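Lipolytic protein G-D-S-L family (Veillonella parvula DSM 2008, PDB 4RW0) probably hydrolyses ester bonds as a lipase or acylhydrolase of the GDSL (SGNH hydrolase) family, its natural substrate not being established. Local coordinates at residues Q49-N54 with L72-N77; K90-A95 with E129-Y134; E97-S100 with M104-I107; L109-D114 with T147-A152. All blocks are in the same frame, centred on the assembly; numbering follows the deposited sequence.

Contact 1: residues Q49-N54 with L72-N77; sequences QGMIYN and LMCGTN
Met51, present as selenomethionine, reaches out from helix 48-59 to lie against the backbone and side chains of Leu72, Met73 and Cys74, at the C-terminal part of strand 69-73. The apolar contacts come first. CG stands anti to the backbone N (chi1 -179°) and the next bond is also extended, which carries the selenium straight away from the helix; a bend at chi3 (74°) then swings the methyl group across the strand, toward Leu92 and Ala95 of helix 85-100. The selenium lies 3.7 Å from CB of Cys74, and the methyl carbon CE of Met51 is 3.9 Å from that same CB. At its other side chain partner, Met51 CE stops 4.2 Å from CB of Leu72, the two side chains crossing at about a right angle. A single polar atom is near: the selenium of Met51 is 3.9 Å from the carbonyl O of Met73, a van der Waals approach. No hydrogen bond joins the two segments. Phe9 of strand 4-10 also presses on Met51. A long, unbranched and flexible residue suits a place where several elements converge, and small Cys74 lets it come close. Just beyond, Gly75 occupies the N-cap position of helix 76-80 in the GTND sequence, whose asparagine in relatives helps form the oxyanion hole. The chemistry implies a buried joint held by dispersion and exclusion of water, without directional bonds.

Contact 2: residues K90-A95 with E129-Y134; sequences KTLVKA and EQLKAY
Val93 meets the ring of Tyr134 with both of its methyl groups, and this pair accounts for more than half of the surface buried between helices 85-100 and 120-138 here. CG2 of Val93 sits over one face of the ring, displaced toward the rim, 4.0 Å from CD2 of Tyr134. CG1 of Val93, placed anti to its own backbone N (chi1 171°), reaches further along the ring and lies 3.9 Å from CE2 of Tyr134. The tyrosine stretches across the gap because its CG is likewise anti to the backbone N (chi1 -177°), while Tyr89, Ile96 and Glu97 of helix 85-100 and the ring of His138 pack round it. A broad ring that carries a hydroxyl suits this partly exposed border, and a compact branched valine fits beneath it. Leu131 works deeper in: its CD1 is 4.0 Å from CD1 of Leu92, the two chains crossing at roughly a right angle. Leucine suits both of these sites, since they face the buried side, where Leu131 also touches Leu109. Two neighbouring helices packed in this way on one side of a parallel sheet are typical of the three-layer alpha/beta/alpha fold of SGNH hydrolases.

Contact 3: residues E97-S100 with M104-I107; sequences ELAS and MVII
No ring or other flat side chain enters the meeting of Ala99 and Ser100 with Val105, so there are no faces or edges to stack and the contact is made by a methyl group, a hydroxyl and a branched side chain. CG2 of Val105 does all the direct touching from the strand. Its methyl lies 3.7 Å from CB of Ala99, and 3.5 Å separates it from OG of Ser100. With CG1 anti to the backbone N (chi1 169°), CG2 is the branch beside that N, and it projects between Ala99 and Ser100. Alanine suits the inner position because its short side chain lets the last turn of helix 85-100 settle close to the sheet, where Ala99 also touches Ile70 and Leu72.

The polar part runs through a water. The water accepts a hydrogen bond from the backbone N of Val105, 3.0 Å away, and donates one to OG of Ser100 at 3.2 Å. The serine hydroxyl is also hydrogen-bonded to the carbonyl O of Ile96 one turn back, so it has two polar partners. Met104 and Ile106 pair with strand 69-73 through their backbones, whereas the N-H of Val105, between them, donates to the water. Serine thus suits this exposed position, where one small hydroxyl can bond to the helix backbone and, through the water, to the strand.

Helix 85-100 leads through a short connection into strand 104-108, which lies parallel beside strand 69-73: the closing half of a beta-alpha-beta crossover, the repeating unit of the flavodoxin-like, three-layer alpha/beta/alpha fold of SGNH hydrolases.

Contact 4: residues L109-D114 with T147-A152; sequences LETQID and TTLFEA
Thr111 and Gln112, in an extended stretch of loop, run beside Leu149 and Phe150 of helix 145-154, with the CA atoms of each facing pair 7.0 Å apart. Thr111 turns its methyl to the helix: CG2 is 4.0 Å from CD1 of Leu149, an apolar touch that suits threonine, whose branches can face different surroundings. Gln112 supplies the closer approach. Its CG lies between the backbone N and the carbonyl carbon (chi1 78°), and the rest of the chain extends from there to the helix. OE1 of Gln112 comes 3.1 Å from CA of Phe150 and 3.5 Å from its CB, sitting at the edge of the phenyl ring near its plane, with amide and ring 44° apart. The N-H of Phe150 is also close, but the angle is too poor for a hydrogen bond.

The loop follows the C-terminal end of strand 104-108, the end of the parallel sheet at which SGNH hydrolases, with their alpha/beta/alpha sandwich, generally build their active sites. Within it Glu110, the residue before Thr111, is hydrogen-bonded through OE1 to the N of Thr76 in the GTND sequence.

The amide nitrogen of Gln112 has two partners. It donates to OD1 of Asp114 at 3.0 Å, meeting that oxygen from above the carboxylate plane along a bent bond (141°). It also donates to a water 3.2 Å away, which in turn gives a hydrogen bond to the carbonyl O of Phe150 at 3.1 Å. A primary amide suits this spot because its nitrogen has two hydrogens, one for the loop carboxylate and one for the bridge to the helix.

Along the chain contact 1 closes first; contact 3 is then nested inside the loop closed by contact 2, and contacts 2 and 4 have alternating segments. Contacts 1, 2 and 3 form a cluster with centres about 11 to 13 Å apart: contacts 2 and 3 share helix 85-100, and contacts 1 and 3 reach neighbouring strands, 69-73 and 104-108, of the single parallel sheet. Contact 4 lies farther off, its centre about 18 Å from those of contacts 1 and 2 and about 22 Å from that of contact 3. Its 109-114 loop still touches both contact 1 and contact 2, tying helix layer, sheet and loops into one compact domain.

Contact 1: residues Q49-N54 with L72-N77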
loop_
_atom_site.group_PDB
_atom_site.type_symbol
_atom_site.label_atom_id
_atom_site.label_comp_id
_atom_site.label_asym_id
_atom_site.label_seq_id
_atom_site.Cartn_x
_atom_site.Cartn_y
_atom_site.Cartn_z
ATOM N N GLN A 49 -5.192 -11.795 -4.025
ATOM C CA GLN A 49 -4.573 -13.052 -4.474
ATOM C C GLN A 49 -3.690 -12.824 -5.695
ATOM O O GLN A 49 -2.647 -13.447 -5.842
ATOM C CB GLN A 49 -5.650 -14.097 -4.806
ATOM C CG GLN A 49 -5.047 -15.470 -5.206
ATOM C CD GLN A 49 -4.367 -16.180 -4.037
ATOM O OE1 GLN A 49 -4.948 -16.374 -2.972
ATOM N NE2 GLN A 49 -3.111 -16.469 -4.199
ATOM N N GLY A 50 -4.116 -11.983 -6.616
ATOM C CA GLY A 50 -3.216 -11.597 -7.717
ATOM C C GLY A 50 -1.887 -10.995 -7.276
ATOM O O GLY A 50 -0.795 -11.266 -7.831
HETATM N N MSE A 51 -1.923 -10.219 -6.215
HETATM C CA MSE A 51 -0.659 -9.678 -5.642
HETATM C C MSE A 51 0.252 -10.786 -5.118
HETATM O O MSE A 51 1.425 -10.707 -5.215
HETATM C CB MSE A 51 -0.946 -8.666 -4.515
HETATM C CG MSE A 51 0.344 -8.080 -3.913
HETATM SE SE MSE A 51 0.024 -6.653 -2.527
HETATM C CE MSE A 51 -0.562 -7.862 -1.090
ATOM N N ILE A 52 -0.306 -11.771 -4.431
ATOM C CA ILE A 52 0.461 -12.970 -4.030
ATOM C C ILE A 52 1.176 -13.577 -5.186
ATOM O O ILE A 52 2.395 -13.890 -5.109
ATOM C CB ILE A 52 -0.441 -13.990 -3.286
ATOM C CG1 ILE A 52 -0.831 -13.396 -1.950
ATOM C CG2 ILE A 52 0.298 -15.322 -3.053
ATOM C CD1 ILE A 52 -1.895 -14.131 -1.182
ATOM N N TYR A 53 0.480 -13.736 -6.287
ATOM C CA TYR A 53 1.153 -14.250 -7.479
ATOM C C TYR A 53 2.332 -13.373 -7.928
ATOM O O TYR A 53 3.413 -13.865 -8.296
ATOM C CB TYR A 53 0.190 -14.479 -8.656
ATOM C CG TYR A 53 -0.987 -15.408 -8.380
ATOM C CD1 TYR A 53 -0.917 -16.474 -7.448
ATOM C CD2 TYR A 53 -2.201 -15.189 -9.003
ATOM C CE1 TYR A 53 -2.031 -17.278 -7.177
ATOM C CE2 TYR A 53 -3.329 -15.973 -8.735
ATOM C CZ TYR A 53 -3.217 -17.059 -7.853
ATOM O OH TYR A 53 -4.400 -17.711 -7.650
ATOM N N ASN A 54 2.138 -12.043 -7.894
ATOM C CA ASN A 54 3.250 -11.139 -8.224
ATOM C C ASN A 54 4.412 -11.302 -7.314
ATOM O O ASN A 54 5.556 -11.266 -7.735
ATOM C CB ASN A 54 2.779 -9.698 -8.265
ATOM C CG ASN A 54 1.794 -9.442 -9.410
ATOM O OD1 ASN A 54 1.794 -10.114 -10.418
ATOM N ND2 ASN A 54 1.005 -8.425 -9.264
ATOM N N LEU A 72 3.727 -3.737 0.902
ATOM C CA LEU A 72 2.555 -4.390 0.380
ATOM C C LEU A 72 1.309 -3.567 0.762
ATOM O O LEU A 72 1.124 -3.141 1.903
ATOM C CB LEU A 72 2.305 -5.744 1.073
ATOM C CG LEU A 72 3.460 -6.657 1.139
ATOM C CD1 LEU A 72 3.085 -7.884 1.939
ATOM C CD2 LEU A 72 3.781 -6.998 -0.303
HETATM N N MSE A 73 0.404 -3.474 -0.164
HETATM C CA MSE A 73 -0.906 -2.883 0.119
HETATM C C MSE A 73 -1.898 -3.299 -0.926
HETATM O O MSE A 73 -1.650 -3.106 -2.155
HETATM C CB MSE A 73 -0.759 -1.326 0.160
HETATM C CG MSE A 73 -2.118 -0.739 0.356
HETATM SE SE MSE A 73 -2.000 1.273 0.557
HETATM C CE MSE A 73 -1.317 1.852 -1.231
ATOM N N CYS A 74 -3.065 -3.842 -0.540
ATOM C CA CYS A 74 -4.036 -4.279 -1.538
ATOM C C CYS A 74 -5.410 -4.542 -0.896
ATOM O O CYS A 74 -5.551 -4.507 0.310
ATOM C CB CYS A 74 -3.514 -5.561 -2.216
ATOM S SG CYS A 74 -4.025 -5.754 -3.931
ATOM N N GLY A 75 -6.415 -4.793 -1.706
ATOM C CA GLY A 75 -7.711 -5.242 -1.201
ATOM C C GLY A 75 -8.874 -4.447 -1.644
ATOM O O GLY A 75 -9.998 -4.951 -1.695
ATOM N N THR A 76 -8.634 -3.193 -2.049
ATOM C CA THR A 76 -9.723 -2.403 -2.625
ATOM C C THR A 76 -10.528 -3.092 -3.688
ATOM O O THR A 76 -11.779 -3.036 -3.678
ATOM C CB THR A 76 -9.166 -1.061 -3.198
ATOM O OG1 THR A 76 -8.658 -0.314 -2.099
ATOM C CG2 THR A 76 -10.218 -0.254 -4.002
ATOM N N ASN A 77 -9.863 -3.703 -4.671
ATOM C CA ASN A 77 -10.639 -4.381 -5.724
ATOM C C ASN A 77 -11.502 -5.530 -5.219
ATOM O O ASN A 77 -12.612 -5.755 -5.715
ATOM C CB ASN A 77 -9.735 -4.801 -6.870
ATOM C CG ASN A 77 -9.220 -3.558 -7.649
ATOM O OD1 ASN A 77 -10.024 -2.661 -8.021
ATOM N ND2 ASN A 77 -7.891 -3.470 -7.851
#

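Contact 2: residues K90-A95 with E129-Y134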
loop_
_atom_site.group_PDB
_atom_site.type_symbol
_atom_site.label_atom_id
_atom_site.label_comp_id
_atom_site.label_asym_id
_atom_site.label_seq_id
_atom_site.Cartn_x
_atom_site.Cartn_y
_atom_site.Cartn_z
ATOM N N LYS A 90 -7.277 -12.188 5.734
ATOM C CA LYS A 90 -6.583 -13.487 5.739
ATOM C C LYS A 90 -5.618 -13.604 4.573
ATOM O O LYS A 90 -4.491 -14.141 4.713
ATOM C CB LYS A 90 -7.590 -14.658 5.615
ATOM C CG LYS A 90 -7.992 -15.365 6.908
ATOM C CD LYS A 90 -7.850 -14.522 8.185
ATOM C CE LYS A 90 -8.917 -14.848 9.244
ATOM N NZ LYS A 90 -9.319 -16.293 9.288
ATOM N N THR A 91 -6.059 -13.121 3.409
ATOM C CA THR A 91 -5.240 -13.258 2.212
ATOM C C THR A 91 -4.045 -12.306 2.323
ATOM O O THR A 91 -2.927 -12.668 1.912
ATOM C CB THR A 91 -6.093 -13.024 1.008
ATOM O OG1 THR A 91 -7.298 -13.794 1.118
ATOM C CG2 THR A 91 -5.365 -13.286 -0.228
ATOM N N LEU A 92 -4.242 -11.089 2.873
ATOM C CA LEU A 92 -3.112 -10.182 3.126
ATOM C C LEU A 92 -2.087 -10.759 4.077
ATOM O O LEU A 92 -0.883 -10.688 3.852
ATOM C CB LEU A 92 -3.639 -8.861 3.673
ATOM C CG LEU A 92 -4.247 -7.947 2.573
ATOM C CD1 LEU A 92 -4.952 -6.766 3.232
ATOM C CD2 LEU A 92 -3.143 -7.430 1.626
ATOM N N VAL A 93 -2.542 -11.408 5.149
ATOM C CA VAL A 93 -1.592 -12.100 6.021
ATOM C C VAL A 93 -0.719 -13.136 5.303
ATOM O O VAL A 93 0.509 -13.183 5.517
ATOM C CB VAL A 93 -2.337 -12.773 7.215
ATOM C CG1 VAL A 93 -1.385 -13.652 7.958
ATOM C CG2 VAL A 93 -2.940 -11.716 8.131
ATOM N N LYS A 94 -1.312 -13.895 4.390
ATOM C CA LYS A 94 -0.564 -14.825 3.548
ATOM C C LYS A 94 0.497 -14.123 2.727
ATOM O O LYS A 94 1.662 -14.499 2.686
ATOM C CB LYS A 94 -1.529 -15.532 2.616
ATOM C CG LYS A 94 -2.090 -16.767 3.279
ATOM C CD LYS A 94 -3.417 -17.270 2.689
ATOM C CE LYS A 94 -3.393 -17.637 1.211
ATOM N NZ LYS A 94 -4.715 -18.199 0.793
ATOM N N ALA A 95 0.112 -13.000 2.167
ATOM C CA ALA A 95 1.085 -12.179 1.441
ATOM C C ALA A 95 2.212 -11.701 2.326
ATOM O O ALA A 95 3.390 -11.748 1.909
ATOM C CB ALA A 95 0.368 -11.023 0.773
ATOM N N GLU A 129 -8.098 -2.097 10.774
ATOM C CA GLU A 129 -7.946 -2.387 12.233
ATOM C C GLU A 129 -7.250 -3.706 12.527
ATOM O O GLU A 129 -6.343 -3.782 13.369
ATOM C CB GLU A 129 -9.329 -2.376 12.973
ATOM C CG GLU A 129 -9.902 -0.972 13.130
ATOM C CD GLU A 129 -8.884 0.060 13.675
ATOM O OE1 GLU A 129 -8.619 1.062 12.932
ATOM O OE2 GLU A 129 -8.316 -0.136 14.806
ATOM N N GLN A 130 -7.605 -4.734 11.792
ATOM C CA GLN A 130 -6.946 -6.024 11.990
ATOM C C GLN A 130 -5.507 -6.012 11.557
ATOM O O GLN A 130 -4.660 -6.665 12.169
ATOM C CB GLN A 130 -7.721 -7.118 11.301
ATOM C CG GLN A 130 -9.109 -7.356 11.884
ATOM C CD GLN A 130 -9.912 -8.361 11.091
ATOM O OE1 GLN A 130 -9.677 -9.557 11.157
ATOM N NE2 GLN A 130 -10.863 -7.876 10.325
ATOM N N LEU A 131 -5.179 -5.233 10.517
ATOM C CA LEU A 131 -3.791 -5.140 10.083
ATOM C C LEU A 131 -2.968 -4.434 11.127
ATOM O O LEU A 131 -1.816 -4.797 11.411
ATOM C CB LEU A 131 -3.688 -4.361 8.723
ATOM C CG LEU A 131 -4.161 -5.109 7.478
ATOM C CD1 LEU A 131 -4.158 -4.182 6.234
ATOM C CD2 LEU A 131 -3.242 -6.328 7.247
ATOM N N LYS A 132 -3.505 -3.355 11.681
ATOM C CA LYS A 132 -2.734 -2.651 12.719
ATOM C C LYS A 132 -2.455 -3.595 13.910
ATOM O O LYS A 132 -1.376 -3.552 14.486
ATOM C CB LYS A 132 -3.449 -1.424 13.266
ATOM C CG LYS A 132 -3.653 -0.330 12.282
ATOM C CD LYS A 132 -4.266 0.880 12.949
ATOM C CE LYS A 132 -5.506 1.322 12.236
ATOM N NZ LYS A 132 -5.817 2.723 12.616
ATOM N N ALA A 133 -3.417 -4.426 14.232
ATOM C CA ALA A 133 -3.267 -5.380 15.367
ATOM C C ALA A 133 -2.219 -6.432 15.045
ATOM O O ALA A 133 -1.317 -6.694 15.844
ATOM C CB ALA A 133 -4.591 -6.021 15.679
ATOM N N TYR A 134 -2.271 -6.970 13.837
ATOM C CA TYR A 134 -1.234 -7.920 13.385
ATOM C C TYR A 134 0.164 -7.297 13.406
ATOM O O TYR A 134 1.131 -7.930 13.820
ATOM C CB TYR A 134 -1.632 -8.472 11.976
ATOM C CG TYR A 134 -0.692 -9.511 11.402
ATOM C CD1 TYR A 134 0.463 -9.145 10.749
ATOM C CD2 TYR A 134 -0.958 -10.860 11.556
ATOM C CE1 TYR A 134 1.331 -10.097 10.249
ATOM C CE2 TYR A 134 -0.082 -11.821 11.106
ATOM C CZ TYR A 134 1.048 -11.452 10.431
ATOM O OH TYR A 134 1.875 -12.430 9.959
#

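Contact 3: residues E97-S100 with M104-I107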
loop_
_atom_site.group_PDB
_atom_site.type_symbol
_atom_site.label_atom_id
_atom_site.label_comp_id
_atom_site.label_asym_id
_atom_site.label_seq_id
_atom_site.Cartn_x
_atom_site.Cartn_y
_atom_site.Cartn_z
ATOM N N GLU A 97 3.291 -13.034 5.145
ATOM C CA GLU A 97 4.169 -14.215 5.548
ATOM C C GLU A 97 5.088 -14.612 4.424
ATOM O O GLU A 97 6.292 -14.813 4.634
ATOM C CB GLU A 97 3.305 -15.386 5.957
ATOM C CG GLU A 97 2.506 -15.092 7.217
ATOM C CD GLU A 97 1.462 -16.172 7.573
ATOM O OE1 GLU A 97 1.072 -17.028 6.711
ATOM O OE2 GLU A 97 1.017 -16.130 8.747
ATOM N N LEU A 98 4.561 -14.607 3.202
ATOM C CA LEU A 98 5.401 -14.883 2.048
ATOM C C LEU A 98 6.479 -13.848 1.858
ATOM O O LEU A 98 7.671 -14.170 1.807
ATOM C CB LEU A 98 4.530 -15.024 0.798
ATOM C CG LEU A 98 5.307 -15.157 -0.511
ATOM C CD1 LEU A 98 6.171 -16.438 -0.482
ATOM C CD2 LEU A 98 4.354 -15.088 -1.711
ATOM N N ALA A 99 6.110 -12.546 1.821
ATOM C CA ALA A 99 7.123 -11.524 1.622
ATOM C C ALA A 99 8.178 -11.513 2.719
ATOM O O ALA A 99 9.349 -11.202 2.469
ATOM C CB ALA A 99 6.419 -10.135 1.503
ATOM N N SER A 100 7.793 -11.880 3.934
ATOM C CA SER A 100 8.747 -11.907 5.060
ATOM C C SER A 100 9.922 -12.839 4.905
ATOM O O SER A 100 10.956 -12.623 5.536
ATOM C CB SER A 100 8.084 -12.323 6.368
ATOM O OG SER A 100 7.265 -11.244 6.724
HETATM N N MSE A 104 12.128 -7.465 4.943
HETATM C CA MSE A 104 11.337 -6.879 6.066
HETATM C C MSE A 104 10.168 -6.138 5.461
HETATM O O MSE A 104 10.347 -5.233 4.619
HETATM C CB MSE A 104 12.295 -5.927 6.795
HETATM C CG MSE A 104 13.426 -6.684 7.548
HETATM SE SE MSE A 104 14.678 -5.409 8.304
HETATM C CE MSE A 104 15.833 -5.126 6.748
ATOM N N VAL A 105 8.972 -6.487 5.893
ATOM C CA VAL A 105 7.757 -6.059 5.288
ATOM C C VAL A 105 7.307 -4.730 5.907
ATOM O O VAL A 105 7.509 -4.477 7.091
ATOM C CB VAL A 105 6.667 -7.096 5.504
ATOM C CG1 VAL A 105 5.314 -6.597 5.117
ATOM C CG2 VAL A 105 6.960 -8.363 4.689
ATOM N N ILE A 106 6.734 -3.904 5.064
ATOM C CA ILE A 106 6.012 -2.673 5.473
ATOM C C ILE A 106 4.637 -2.748 4.907
ATOM O O ILE A 106 4.459 -2.997 3.712
ATOM C CB ILE A 106 6.737 -1.422 4.964
ATOM C CG1 ILE A 106 8.154 -1.392 5.479
ATOM C CG2 ILE A 106 5.951 -0.190 5.385
ATOM C CD1 ILE A 106 9.064 -0.455 4.725
ATOM N N ILE A 107 3.643 -2.544 5.762
ATOM C CA ILE A 107 2.276 -2.647 5.387
ATOM C C ILE A 107 1.627 -1.268 5.168
ATOM O O ILE A 107 1.801 -0.382 6.003
ATOM C CB ILE A 107 1.468 -3.365 6.521
ATOM C CG1 ILE A 107 1.974 -4.781 6.721
ATOM C CG2 ILE A 107 0.007 -3.467 6.173
ATOM C CD1 ILE A 107 1.394 -5.451 7.950
HETATM O O HOH W 1 9.053 -8.777 7.847
#

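Contact 4: residues L109-D114 with T147-A152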
loop_
_atom_site.group_PDB
_atom_site.type_symbol
_atom_site.label_atom_id
_atom_site.label_comp_id
_atom_site.label_asym_id
_atom_site.label_seq_id
_atom_site.Cartn_x
_atom_site.Cartn_y
_atom_site.Cartn_z
ATOM N N LEU A 109 -1.975 0.799 4.756
ATOM C CA LEU A 109 -3.414 0.675 4.989
ATOM C C LEU A 109 -4.088 1.422 3.870
ATOM O O LEU A 109 -3.944 2.633 3.772
ATOM C CB LEU A 109 -3.803 1.276 6.337
ATOM C CG LEU A 109 -2.978 0.773 7.503
ATOM C CD1 LEU A 109 -3.377 1.452 8.824
ATOM C CD2 LEU A 109 -3.096 -0.735 7.644
ATOM N N GLU A 110 -4.892 0.723 3.084
ATOM C CA GLU A 110 -5.466 1.298 1.928
ATOM C C GLU A 110 -6.534 2.366 2.306
ATOM O O GLU A 110 -7.121 2.324 3.371
ATOM C CB GLU A 110 -6.028 0.234 0.994
ATOM C CG GLU A 110 -5.922 0.683 -0.483
ATOM C CD GLU A 110 -5.820 -0.469 -1.523
ATOM O OE1 GLU A 110 -6.210 -1.614 -1.194
ATOM O OE2 GLU A 110 -5.358 -0.190 -2.668
ATOM N N THR A 111 -6.737 3.269 1.393
ATOM C CA THR A 111 -7.552 4.443 1.546
ATOM C C THR A 111 -9.020 4.168 1.363
ATOM O O THR A 111 -9.452 3.098 0.961
ATOM C CB THR A 111 -7.044 5.504 0.539
ATOM O OG1 THR A 111 -6.850 4.900 -0.746
ATOM C CG2 THR A 111 -5.712 6.045 0.987
ATOM N N GLN A 112 -9.833 5.154 1.698
ATOM C CA GLN A 112 -11.268 4.950 1.770
ATOM C C GLN A 112 -11.969 4.715 0.456
ATOM O O GLN A 112 -11.531 5.156 -0.598
ATOM C CB GLN A 112 -11.910 6.152 2.488
ATOM C CG GLN A 112 -12.051 7.387 1.599
ATOM C CD GLN A 112 -12.020 8.681 2.429
ATOM O OE1 GLN A 112 -11.068 8.947 3.164
ATOM N NE2 GLN A 112 -13.039 9.505 2.267
ATOM N N ILE A 113 -13.097 4.036 0.535
ATOM C CA ILE A 113 -13.997 3.882 -0.594
ATOM C C ILE A 113 -15.015 5.043 -0.472
ATOM O O ILE A 113 -16.020 4.956 0.271
ATOM C CB ILE A 113 -14.633 2.463 -0.618
ATOM C CG1 ILE A 113 -13.495 1.427 -0.821
ATOM C CG2 ILE A 113 -15.639 2.374 -1.778
ATOM C CD1 ILE A 113 -13.949 0.049 -1.088
ATOM N N ASP A 114 -14.705 6.125 -1.189
ATOM C CA ASP A 114 -15.372 7.427 -1.040
ATOM C C ASP A 114 -16.776 7.443 -1.616
ATOM O O ASP A 114 -17.545 8.311 -1.329
ATOM C CB ASP A 114 -14.554 8.556 -1.717
ATOM C CG ASP A 114 -14.897 9.961 -1.151
ATOM O OD1 ASP A 114 -15.022 10.058 0.099
ATOM O OD2 ASP A 114 -15.022 10.954 -1.937
ATOM N N THR A 147 -5.903 7.300 7.017
ATOM C CA THR A 147 -6.142 8.450 7.893
ATOM C C THR A 147 -5.709 9.762 7.244
ATOM O O THR A 147 -6.405 10.779 7.299
ATOM C CB THR A 147 -5.466 8.248 9.230
ATOM O OG1 THR A 147 -6.010 7.083 9.826
ATOM C CG2 THR A 147 -5.788 9.430 10.198
ATOM N N THR A 148 -4.589 9.718 6.550
ATOM C CA THR A 148 -4.097 10.864 5.820
ATOM C C THR A 148 -5.072 11.459 4.853
ATOM O O THR A 148 -5.322 12.661 4.873
ATOM C CB THR A 148 -2.767 10.471 5.082
ATOM O OG1 THR A 148 -1.823 10.016 6.026
ATOM C CG2 THR A 148 -2.204 11.627 4.397
ATOM N N LEU A 149 -5.657 10.662 3.988
ATOM C CA LEU A 149 -6.602 11.181 3.061
ATOM C C LEU A 149 -7.997 11.430 3.660
ATOM O O LEU A 149 -8.719 12.330 3.176
ATOM C CB LEU A 149 -6.722 10.283 1.846
ATOM C CG LEU A 149 -5.386 10.237 1.012
ATOM C CD1 LEU A 149 -5.649 9.796 -0.408
ATOM C CD2 LEU A 149 -4.660 11.588 0.909
ATOM N N PHE A 150 -8.392 10.613 4.648
ATOM C CA PHE A 150 -9.707 10.805 5.273
ATOM C C PHE A 150 -9.780 12.194 5.911
ATOM O O PHE A 150 -10.719 12.935 5.688
ATOM C CB PHE A 150 -9.964 9.730 6.354
ATOM C CG PHE A 150 -11.292 9.932 7.067
ATOM C CD1 PHE A 150 -12.471 9.576 6.468
ATOM C CD2 PHE A 150 -11.349 10.559 8.319
ATOM C CE1 PHE A 150 -13.702 9.797 7.120
ATOM C CE2 PHE A 150 -12.576 10.813 8.964
ATOM C CZ PHE A 150 -13.737 10.402 8.373
ATOM N N GLU A 151 -8.764 12.526 6.665
ATOM C CA GLU A 151 -8.689 13.856 7.352
ATOM C C GLU A 151 -8.600 15.014 6.391
ATOM O O GLU A 151 -9.279 16.043 6.546
ATOM C CB GLU A 151 -7.532 13.875 8.331
ATOM C CG GLU A 151 -7.827 12.956 9.507
ATOM C CD GLU A 151 -6.743 12.901 10.565
ATOM O OE1 GLU A 151 -5.629 13.446 10.379
ATOM O OE2 GLU A 151 -7.008 12.265 11.611
ATOM N N ALA A 152 -7.835 14.834 5.330
ATOM C CA ALA A 152 -7.679 15.888 4.369
ATOM C C ALA A 152 -8.962 16.111 3.644
ATOM O O ALA A 152 -9.423 17.283 3.408
ATOM C CB ALA A 152 -6.574 15.511 3.369
HETATM O O HOH W 2 -13.251 12.140 4.137
#